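Local coordinates for protein walker-type atpase (Pyrococcus abyssi, PDB 2QEN) that binds ADP and magnesium through a P-loop ATPase domain and probably binds ATP, its cellular role being unknown, at residues A[99-104]-A[118-123]; A[56-61]-A[128-133]; A[26-31]-A[164-169]. The protein carries 1 engineered substitution. All coordinates share one frame; numbering follows the deposited sequence.

How the contacts relate
From the N terminus the chain first runs through residues 26-31, at the end of helix 18-30. Contact 3 joins them to strand 165-171 and closes the longest loop. Contact 2 is nested inside it and pairs 56-61 with 128-133 as neighbouring parallel strands. Contact 1 lies deeper still, where the loop piece 99-104 folds back on helix 113-127. None of the three loops cross. Helix 113-127 leads directly into strand 130-135, and its Leu120 packs on Phe130 and Val132. That strand then pairs with 165-171, the strand of contact 3. Contact 3 holds a helix on the central parallel sheet, contact 2 pairs two of its strands, and contact 1 packs a loop on a covering helix.

Contact 1: A[99-104]-A[118-123]; sequences LNLKFL and RELNDL
Glu119 reaches from helix 113-127 to the backbone of Lys102 and Phe103, and this is the polar centre of the contact. The amide N of Phe103 donates to Glu119 OE1 at 2.8 Å, with an N-H...O angle of 151°. OE1 takes this bond on its syn lone pair, the side of the other carboxylate oxygen. Lys102 N is also close to Glu119 OE1, at 2.9 Å, but its angle is too poor for a hydrogen bond. The glutamate chain is extended beyond CG, which carries the carboxylate across to the loop. Lys102 CB lies 3.5 Å from Glu119 OE1, while the rest of that lysine leads away from the helix.

The carboxylate also meets the Phe103 ring. Its CD lies at the ring edge, in the ring plane, and Glu119 OE1 comes 3.4 Å from Phe103 CD2. The two planes are turned 59° apart, so the groups do not stack. CG of Phe103 sits between its backbone N and carbonyl carbon (chi1 83°), which turns the ring to the helix side of the loop.

Leu101 leads the apolar packing. Leu101 CD1 touches Leu120 CD2 at 4.1 Å and Leu123 CD2 at 4.2 Å, crossing both side chains at about a right angle. Its other methyl, CD2, rests on Glu119 CB. Leu120 CD2 also meets Phe103 CE2 at the ring edge. Phe88 of helix 88-95 adjoins Leu101 and Leu123. Separately, Leu99 CD1 makes a van der Waals contact with the helix backbone, 3.5 Å from Asp122 O.

The arrangement is a loop between two helices packed on one of them, at the periphery of the P-loop ATPase domain and away from its nucleotide site.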
loop_
_atom_site.group_PDB
_atom_site.type_symbol
_atom_site.label_atom_id
_atom_site.label_comp_id
_atom_site.label_asym_id
_atom_site.label_seq_id
_atom_site.Cartn_x
_atom_site.Cartn_y
_atom_site.Cartn_z
ATOM N N LEU A 99 12.642 28.513 9.105
ATOM C CA LEU A 99 11.214 28.808 8.861
ATOM C C LEU A 99 10.258 28.205 9.887
ATOM O O LEU A 99 10.444 27.072 10.329
ATOM C CB LEU A 99 10.786 28.302 7.480
ATOM C CG LEU A 99 10.713 29.206 6.248
ATOM C CD1 LEU A 99 9.727 28.576 5.277
ATOM C CD2 LEU A 99 10.291 30.645 6.569
ATOM N N ASN A 100 9.237 28.973 10.251
ATOM C CA ASN A 100 8.129 28.482 11.060
ATOM C C ASN A 100 6.893 28.281 10.185
ATOM O O ASN A 100 6.747 28.922 9.139
ATOM C CB ASN A 100 7.801 29.458 12.194
ATOM C CG ASN A 100 8.855 29.463 13.301
ATOM O OD1 ASN A 100 9.367 28.413 13.704
ATOM N ND2 ASN A 100 9.164 30.652 13.814
ATOM N N LEU A 101 6.009 27.387 10.616
ATOM C CA LEU A 101 4.769 27.141 9.905
ATOM C C LEU A 101 3.598 27.785 10.630
ATOM O O LEU A 101 3.293 27.418 11.773
ATOM C CB LEU A 101 4.526 25.636 9.724
ATOM C CG LEU A 101 5.361 24.869 8.689
ATOM C CD1 LEU A 101 5.128 23.367 8.836
ATOM C CD2 LEU A 101 5.027 25.327 7.269
ATOM N N LYS A 102 2.956 28.742 9.954
ATOM C CA LYS A 102 1.786 29.441 10.484
ATOM C C LYS A 102 0.603 28.503 10.761
ATOM O O LYS A 102 -0.064 28.631 11.793
ATOM C CB LYS A 102 1.363 30.574 9.536
ATOM C CG LYS A 102 0.121 31.353 9.981
ATOM C CD LYS A 102 0.126 32.806 9.516
ATOM C CE LYS A 102 -1.056 33.558 10.122
ATOM N NZ LYS A 102 -0.868 35.046 10.145
ATOM N N PHE A 103 0.359 27.550 9.861
ATOM C CA PHE A 103 -0.870 26.759 9.931
ATOM C C PHE A 103 -0.973 25.881 11.187
ATOM O O PHE A 103 -2.049 25.411 11.536
ATOM C CB PHE A 103 -1.151 25.993 8.616
ATOM C CG PHE A 103 -0.411 24.684 8.480
ATOM C CD1 PHE A 103 -0.958 23.502 8.982
ATOM C CD2 PHE A 103 0.820 24.631 7.836
ATOM C CE1 PHE A 103 -0.280 22.277 8.859
ATOM C CE2 PHE A 103 1.507 23.417 7.702
ATOM C CZ PHE A 103 0.953 22.237 8.220
ATOM N N LEU A 104 0.147 25.702 11.878
ATOM C CA LEU A 104 0.186 24.888 13.094
ATOM C C LEU A 104 -0.453 25.568 14.300
ATOM O O LEU A 104 -0.911 24.885 15.217
ATOM C CB LEU A 104 1.620 24.471 13.435
ATOM C CG LEU A 104 2.350 23.557 12.452
ATOM C CD1 LEU A 104 3.700 23.185 13.043
ATOM C CD2 LEU A 104 1.534 22.307 12.144
ATOM N N ARG A 118 0.780 25.595 0.374
ATOM C CA ARG A 118 1.645 26.739 0.064
ATOM C C ARG A 118 2.742 26.947 1.113
ATOM O O ARG A 118 3.901 27.144 0.758
ATOM C CB ARG A 118 0.821 28.033 -0.102
ATOM C CG ARG A 118 0.009 28.093 -1.396
ATOM C CD ARG A 118 -0.572 29.496 -1.619
ATOM N NE ARG A 118 -1.717 29.734 -0.738
ATOM C CZ ARG A 118 -2.989 29.745 -1.136
ATOM N NH1 ARG A 118 -3.291 29.555 -2.419
ATOM N NH2 ARG A 118 -3.961 29.961 -0.251
ATOM N N GLU A 119 2.376 26.912 2.392
ATOM C CA GLU A 119 3.360 26.950 3.476
ATOM C C GLU A 119 4.393 25.804 3.426
ATOM O O GLU A 119 5.574 26.019 3.686
ATOM C CB GLU A 119 2.665 26.990 4.839
ATOM C CG GLU A 119 1.972 28.311 5.149
ATOM C CD GLU A 119 1.246 28.310 6.497
ATOM O OE1 GLU A 119 1.824 27.812 7.495
ATOM O OE2 GLU A 119 0.097 28.823 6.560
ATOM N N LEU A 120 3.947 24.598 3.077
ATOM C CA LEU A 120 4.846 23.443 2.942
ATOM C C LEU A 120 5.801 23.577 1.757
ATOM O O LEU A 120 6.943 23.133 1.838
ATOM C CB LEU A 120 4.058 22.134 2.821
ATOM C CG LEU A 120 3.287 21.675 4.055
ATOM C CD1 LEU A 120 2.529 20.380 3.735
ATOM C CD2 LEU A 120 4.216 21.497 5.254
ATOM N N ASN A 121 5.321 24.184 0.668
ATOM C CA ASN A 121 6.155 24.536 -0.479
ATOM C C ASN A 121 7.204 25.616 -0.135
ATOM O O ASN A 121 8.338 25.547 -0.612
ATOM C CB ASN A 121 5.287 24.990 -1.662
ATOM C CG ASN A 121 6.106 25.250 -2.923
ATOM O OD1 ASN A 121 6.575 24.317 -3.571
ATOM N ND2 ASN A 121 6.281 26.520 -3.276
ATOM N N ASP A 122 6.814 26.606 0.678
ATOM C CA ASP A 122 7.744 27.630 1.218
ATOM C C ASP A 122 8.862 26.965 2.020
ATOM O O ASP A 122 10.020 27.379 1.965
ATOM C CB ASP A 122 7.010 28.614 2.144
ATOM C CG ASP A 122 6.068 29.551 1.405
ATOM O OD1 ASP A 122 6.095 29.590 0.149
ATOM O OD2 ASP A 122 5.292 30.260 2.087
ATOM N N LEU A 123 8.496 25.921 2.764
ATOM C CA LEU A 123 9.452 25.135 3.529
ATOM C C LEU A 123 10.375 24.356 2.570
ATOM O O LEU A 123 11.600 24.292 2.778
ATOM C CB LEU A 123 8.692 24.218 4.495
ATOM C CG LEU A 123 9.387 23.212 5.416
ATOM C CD1 LEU A 123 10.455 23.903 6.246
ATOM C CD2 LEU A 123 8.349 22.535 6.322
#

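Contact 2: A[56-61]-A[128-133]; sequences PGILID and GEFIVA
Three backbone hydrogen bonds firmly join 56-61 to 128-133. Ile131 N donates to Pro56 O at 3.0 Å. Ala133 N reaches Ile58 O at 2.8 Å. Ile60 N binds Ala133 O at 2.7 Å in a nearly straight bond (177°). A fourth, from Ile58 N to Ile131 O, is less certain because that oxygen is crowded. A water donates to both Pro56 O and Glu129 O, so Pro56 O accepts two bonds. The side chain of Glu129 forms a salt bridge with Lys166.

Gly57 CA lies over one face of the Phe130 ring, 4.1 Å from its centroid, in a CH-pi contact. CG of Phe130 is anti to its backbone N (chi1 -169°), and the ring reaches across to the neighbouring strand. Pro56 CB and Ile58 CG1 also touch this ring. Ile60 CD1 meets Val132 CG1 at 3.9 Å on the face carrying Ile58, covered by helices 74-84 and 113-127. On the other face Leu59 CD1 packs on Ala133 CB at 3.8 Å, under helix 44-54.

The nearest Leu59 side-chain atom lies about 8 Å from the bound magnesium ion. This is the parallel pairing of outermost strand 57-61 with 130-135 in the central sheet of a P-loop ATPase.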
loop_
_atom_site.group_PDB
_atom_site.type_symbol
_atom_site.label_atom_id
_atom_site.label_comp_id
_atom_site.label_asym_id
_atom_site.label_seq_id
_atom_site.Cartn_x
_atom_site.Cartn_y
_atom_site.Cartn_z
ATOM N N PRO A 56 13.079 15.207 4.130
ATOM C CA PRO A 56 11.984 15.955 4.767
ATOM C C PRO A 56 10.653 15.699 4.064
ATOM O O PRO A 56 10.519 15.906 2.841
ATOM C CB PRO A 56 12.392 17.428 4.598
ATOM C CG PRO A 56 13.821 17.413 4.307
ATOM C CD PRO A 56 14.159 16.104 3.664
ATOM N N GLY A 57 9.688 15.234 4.841
ATOM C CA GLY A 57 8.396 14.867 4.309
ATOM C C GLY A 57 7.502 14.352 5.404
ATOM O O GLY A 57 7.946 14.125 6.531
ATOM N N ILE A 58 6.233 14.184 5.058
ATOM C CA ILE A 58 5.226 13.625 5.954
ATOM C C ILE A 58 4.436 12.502 5.281
ATOM O O ILE A 58 4.229 12.504 4.060
ATOM C CB ILE A 58 4.247 14.711 6.500
ATOM C CG1 ILE A 58 3.660 15.542 5.352
ATOM C CG2 ILE A 58 4.944 15.563 7.545
ATOM C CD1 ILE A 58 2.751 16.683 5.811
ATOM N N LEU A 59 4.017 11.535 6.087
ATOM C CA LEU A 59 3.238 10.404 5.596
ATOM C C LEU A 59 1.849 10.457 6.225
ATOM O O LEU A 59 1.703 10.399 7.455
ATOM C CB LEU A 59 3.956 9.065 5.892
ATOM C CG LEU A 59 3.354 7.722 5.435
ATOM C CD1 LEU A 59 2.923 7.815 4.008
ATOM C CD2 LEU A 59 4.373 6.559 5.565
ATOM N N ILE A 60 0.837 10.584 5.369
ATOM C CA ILE A 60 -0.560 10.571 5.803
ATOM C C ILE A 60 -1.205 9.227 5.463
ATOM O O ILE A 60 -1.309 8.865 4.297
ATOM C CB ILE A 60 -1.356 11.721 5.161
ATOM C CG1 ILE A 60 -0.732 13.069 5.549
ATOM C CG2 ILE A 60 -2.838 11.686 5.608
ATOM C CD1 ILE A 60 -0.799 14.085 4.474
ATOM N N ASP A 61 -1.632 8.503 6.499
ATOM C CA ASP A 61 -2.314 7.218 6.360
ATOM C C ASP A 61 -3.810 7.442 6.069
ATOM O O ASP A 61 -4.610 7.696 6.977
ATOM C CB ASP A 61 -2.123 6.366 7.627
ATOM C CG ASP A 61 -2.503 4.891 7.414
ATOM O OD1 ASP A 61 -3.402 4.596 6.590
ATOM O OD2 ASP A 61 -1.897 4.018 8.073
ATOM N N GLY A 128 15.059 22.653 -0.395
ATOM C CA GLY A 128 15.250 22.123 -1.741
ATOM C C GLY A 128 13.942 21.542 -2.228
ATOM O O GLY A 128 13.445 21.913 -3.298
ATOM N N GLU A 129 13.362 20.685 -1.385
ATOM C CA GLU A 129 12.178 19.895 -1.693
ATOM C C GLU A 129 11.511 19.481 -0.386
ATOM O O GLU A 129 12.203 19.127 0.581
ATOM C CB GLU A 129 12.634 18.611 -2.383
ATOM C CG GLU A 129 11.658 17.989 -3.310
ATOM C CD GLU A 129 12.362 17.161 -4.347
ATOM O OE1 GLU A 129 12.766 16.024 -4.033
ATOM O OE2 GLU A 129 12.510 17.652 -5.489
ATOM N N PHE A 130 10.178 19.502 -0.370
ATOM C CA PHE A 130 9.408 18.885 0.708
ATOM C C PHE A 130 8.434 17.830 0.153
ATOM O O PHE A 130 7.732 18.082 -0.837
ATOM C CB PHE A 130 8.689 19.941 1.559
ATOM C CG PHE A 130 8.090 19.393 2.821
ATOM C CD1 PHE A 130 8.850 19.272 3.967
ATOM C CD2 PHE A 130 6.750 18.970 2.852
ATOM C CE1 PHE A 130 8.295 18.739 5.132
ATOM C CE2 PHE A 130 6.188 18.449 4.019
ATOM C CZ PHE A 130 6.963 18.344 5.167
ATOM N N ILE A 131 8.396 16.657 0.787
ATOM C CA ILE A 131 7.518 15.575 0.341
ATOM C C ILE A 131 6.245 15.437 1.189
ATOM O O ILE A 131 6.302 15.384 2.419
ATOM C CB ILE A 131 8.258 14.198 0.258
ATOM C CG1 ILE A 131 9.496 14.289 -0.652
ATOM C CG2 ILE A 131 7.299 13.058 -0.218
ATOM C CD1 ILE A 131 10.622 13.320 -0.248
ATOM N N VAL A 132 5.097 15.379 0.512
ATOM C CA VAL A 132 3.844 14.988 1.152
ATOM C C VAL A 132 3.430 13.660 0.562
ATOM O O VAL A 132 3.213 13.558 -0.637
ATOM C CB VAL A 132 2.701 16.025 0.953
ATOM C CG1 VAL A 132 1.420 15.562 1.691
ATOM C CG2 VAL A 132 3.132 17.385 1.441
ATOM N N ALA A 133 3.364 12.633 1.408
ATOM C CA ALA A 133 2.981 11.289 0.971
ATOM C C ALA A 133 1.632 10.849 1.532
ATOM O O ALA A 133 1.367 10.960 2.726
ATOM C CB ALA A 133 4.055 10.286 1.320
HETATM O O HOH W 1 12.416 16.256 0.781
#

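Contact 3: A[26-31]-A[164-169]; sequences ESLENY and NLKIIL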
loop_
_atom_site.group_PDB
_atom_site.type_symbol
_atom_site.label_atom_id
_atom_site.label_comp_id
_atom_site.label_asym_id
_atom_site.label_seq_id
_atom_site.Cartn_x
_atom_site.Cartn_y
_atom_site.Cartn_z
ATOM N N GLU A 26 14.512 8.805 -8.549
ATOM C CA GLU A 26 14.465 9.185 -9.958
ATOM C C GLU A 26 13.097 9.759 -10.347
ATOM O O GLU A 26 13.017 10.765 -11.045
ATOM C CB GLU A 26 14.849 8.000 -10.858
ATOM C CG GLU A 26 16.332 7.603 -10.776
ATOM C CD GLU A 26 16.719 6.379 -11.641
ATOM O OE1 GLU A 26 15.822 5.620 -12.066
ATOM O OE2 GLU A 26 17.934 6.179 -11.891
ATOM N N SER A 27 12.026 9.138 -9.865
ATOM C CA SER A 27 10.688 9.605 -10.191
ATOM C C SER A 27 10.398 10.997 -9.625
ATOM O O SER A 27 9.822 11.852 -10.310
ATOM C CB SER A 27 9.628 8.613 -9.725
ATOM O OG SER A 27 8.363 9.037 -10.192
ATOM N N LEU A 28 10.799 11.214 -8.374
ATOM C CA LEU A 28 10.704 12.540 -7.759
ATOM C C LEU A 28 11.452 13.602 -8.567
ATOM O O LEU A 28 10.910 14.686 -8.807
ATOM C CB LEU A 28 11.159 12.513 -6.304
ATOM C CG LEU A 28 10.012 12.313 -5.311
ATOM C CD1 LEU A 28 9.542 10.857 -5.242
ATOM C CD2 LEU A 28 10.403 12.818 -3.938
ATOM N N GLU A 29 12.662 13.267 -9.028
ATOM C CA GLU A 29 13.452 14.149 -9.906
ATOM C C GLU A 29 12.738 14.516 -11.197
ATOM O O GLU A 29 12.927 15.610 -11.718
ATOM C CB GLU A 29 14.795 13.516 -10.273
ATOM C CG GLU A 29 15.796 13.479 -9.138
ATOM C CD GLU A 29 16.970 12.548 -9.392
ATOM O OE1 GLU A 29 17.281 12.261 -10.577
ATOM O OE2 GLU A 29 17.586 12.106 -8.391
ATOM N N ASN A 30 11.922 13.600 -11.713
ATOM C CA ASN A 30 11.334 13.772 -13.045
ATOM C C ASN A 30 9.898 14.322 -13.093
ATOM O O ASN A 30 9.511 14.928 -14.084
ATOM C CB ASN A 30 11.437 12.458 -13.832
ATOM C CG ASN A 30 12.876 12.101 -14.202
ATOM O OD1 ASN A 30 13.746 12.964 -14.272
ATOM N ND2 ASN A 30 13.122 10.822 -14.445
ATOM N N TYR A 31 9.130 14.109 -12.022
ATOM C CA TYR A 31 7.700 14.420 -11.976
ATOM C C TYR A 31 7.332 15.020 -10.629
ATOM O O TYR A 31 7.877 14.607 -9.611
ATOM C CB TYR A 31 6.847 13.152 -12.195
ATOM C CG TYR A 31 7.173 12.395 -13.464
ATOM C CD1 TYR A 31 6.697 12.830 -14.702
ATOM C CD2 TYR A 31 7.986 11.263 -13.427
ATOM C CE1 TYR A 31 7.015 12.145 -15.873
ATOM C CE2 TYR A 31 8.308 10.568 -14.584
ATOM C CZ TYR A 31 7.817 11.008 -15.801
ATOM O OH TYR A 31 8.141 10.319 -16.948
ATOM N N ASN A 164 8.629 23.278 -5.312
ATOM C CA ASN A 164 9.433 22.714 -4.227
ATOM C C ASN A 164 8.660 21.720 -3.380
ATOM O O ASN A 164 9.026 21.426 -2.246
ATOM C CB ASN A 164 10.015 23.840 -3.390
ATOM C CG ASN A 164 10.922 24.716 -4.200
ATOM O OD1 ASN A 164 10.474 25.658 -4.847
ATOM N ND2 ASN A 164 12.205 24.407 -4.182
ATOM N N LEU A 165 7.578 21.205 -3.952
ATOM C CA LEU A 165 6.729 20.279 -3.255
ATOM C C LEU A 165 6.528 19.038 -4.123
ATOM O O LEU A 165 6.194 19.148 -5.306
ATOM C CB LEU A 165 5.404 20.959 -2.922
ATOM C CG LEU A 165 4.528 20.335 -1.839
ATOM C CD1 LEU A 165 5.193 20.486 -0.470
ATOM C CD2 LEU A 165 3.143 21.000 -1.862
ATOM N N LYS A 166 6.778 17.866 -3.540
ATOM C CA LYS A 166 6.599 16.605 -4.248
ATOM C C LYS A 166 5.537 15.784 -3.528
ATOM O O LYS A 166 5.460 15.788 -2.301
ATOM C CB LYS A 166 7.921 15.827 -4.341
ATOM C CG LYS A 166 8.986 16.500 -5.195
ATOM C CD LYS A 166 8.587 16.546 -6.683
ATOM C CE LYS A 166 9.379 17.608 -7.431
ATOM N NZ LYS A 166 10.661 17.096 -7.935
ATOM N N ILE A 167 4.713 15.102 -4.308
ATOM C CA ILE A 167 3.605 14.325 -3.770
ATOM C C ILE A 167 3.806 12.867 -4.215
ATOM O O ILE A 167 4.114 12.607 -5.380
ATOM C CB ILE A 167 2.233 14.895 -4.216
ATOM C CG1 ILE A 167 1.969 16.263 -3.572
ATOM C CG2 ILE A 167 1.072 13.909 -3.901
ATOM C CD1 ILE A 167 0.681 16.900 -4.044
ATOM N N ILE A 168 3.721 11.954 -3.254
ATOM C CA ILE A 168 3.752 10.521 -3.512
ATOM C C ILE A 168 2.395 9.976 -3.091
ATOM O O ILE A 168 1.944 10.247 -1.979
ATOM C CB ILE A 168 4.871 9.812 -2.701
ATOM C CG1 ILE A 168 6.249 10.349 -3.106
ATOM C CG2 ILE A 168 4.819 8.264 -2.906
ATOM C CD1 ILE A 168 7.385 9.912 -2.183
ATOM N N LEU A 169 1.749 9.231 -3.987
ATOM C CA LEU A 169 0.517 8.507 -3.681
ATOM C C LEU A 169 0.798 7.017 -3.790
ATOM O O LEU A 169 1.313 6.540 -4.804
ATOM C CB LEU A 169 -0.617 8.899 -4.651
ATOM C CG LEU A 169 -0.915 10.392 -4.882
ATOM C CD1 LEU A 169 -2.055 10.519 -5.877
ATOM C CD2 LEU A 169 -1.282 11.101 -3.597
#
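Lys166 makes the polar link to the helix end. Lys166 NZ donates to Leu28 O at 2.6 Å. The ammonium approaches from above the carbonyl plane, 37° out of it, and so does not lie on a lone pair. The side chain bends at chi2 and again at chi4, which brings NZ round to the helix end. The same ammonium is shared with Glu129, just ahead of strand 130-135. The methylene CD of Lys166 lies 3.6 Å from Tyr31 O, just beyond the helix.

The contact places helix 18-30 against one face of the parallel sheet in the P-loop ATPase domain. Helix segment 26-30 and strand segment 165-169 run at 130° to each other, their axes 9.3 Å apart at closest approach. Strand 33-37, which follows this helix, is one neighbour of 165-171 in the sheet.

Leu28 supplies the apolar packing with both methyls. Leu28 CD2 lies against Lys166 CB at 3.9 Å, and the two side chains lie alongside each other, running in opposite senses. Leu28 CD1 meets Ile168 CD1, also at 3.9 Å, crossing that side chain at about a right angle. A methionine in place of Lys166 would probably leave Leu28 O without this donor and the Glu129 carboxylate without its positive mate. Ile131 of the adjoining strand touches both Leu28 and Ile168.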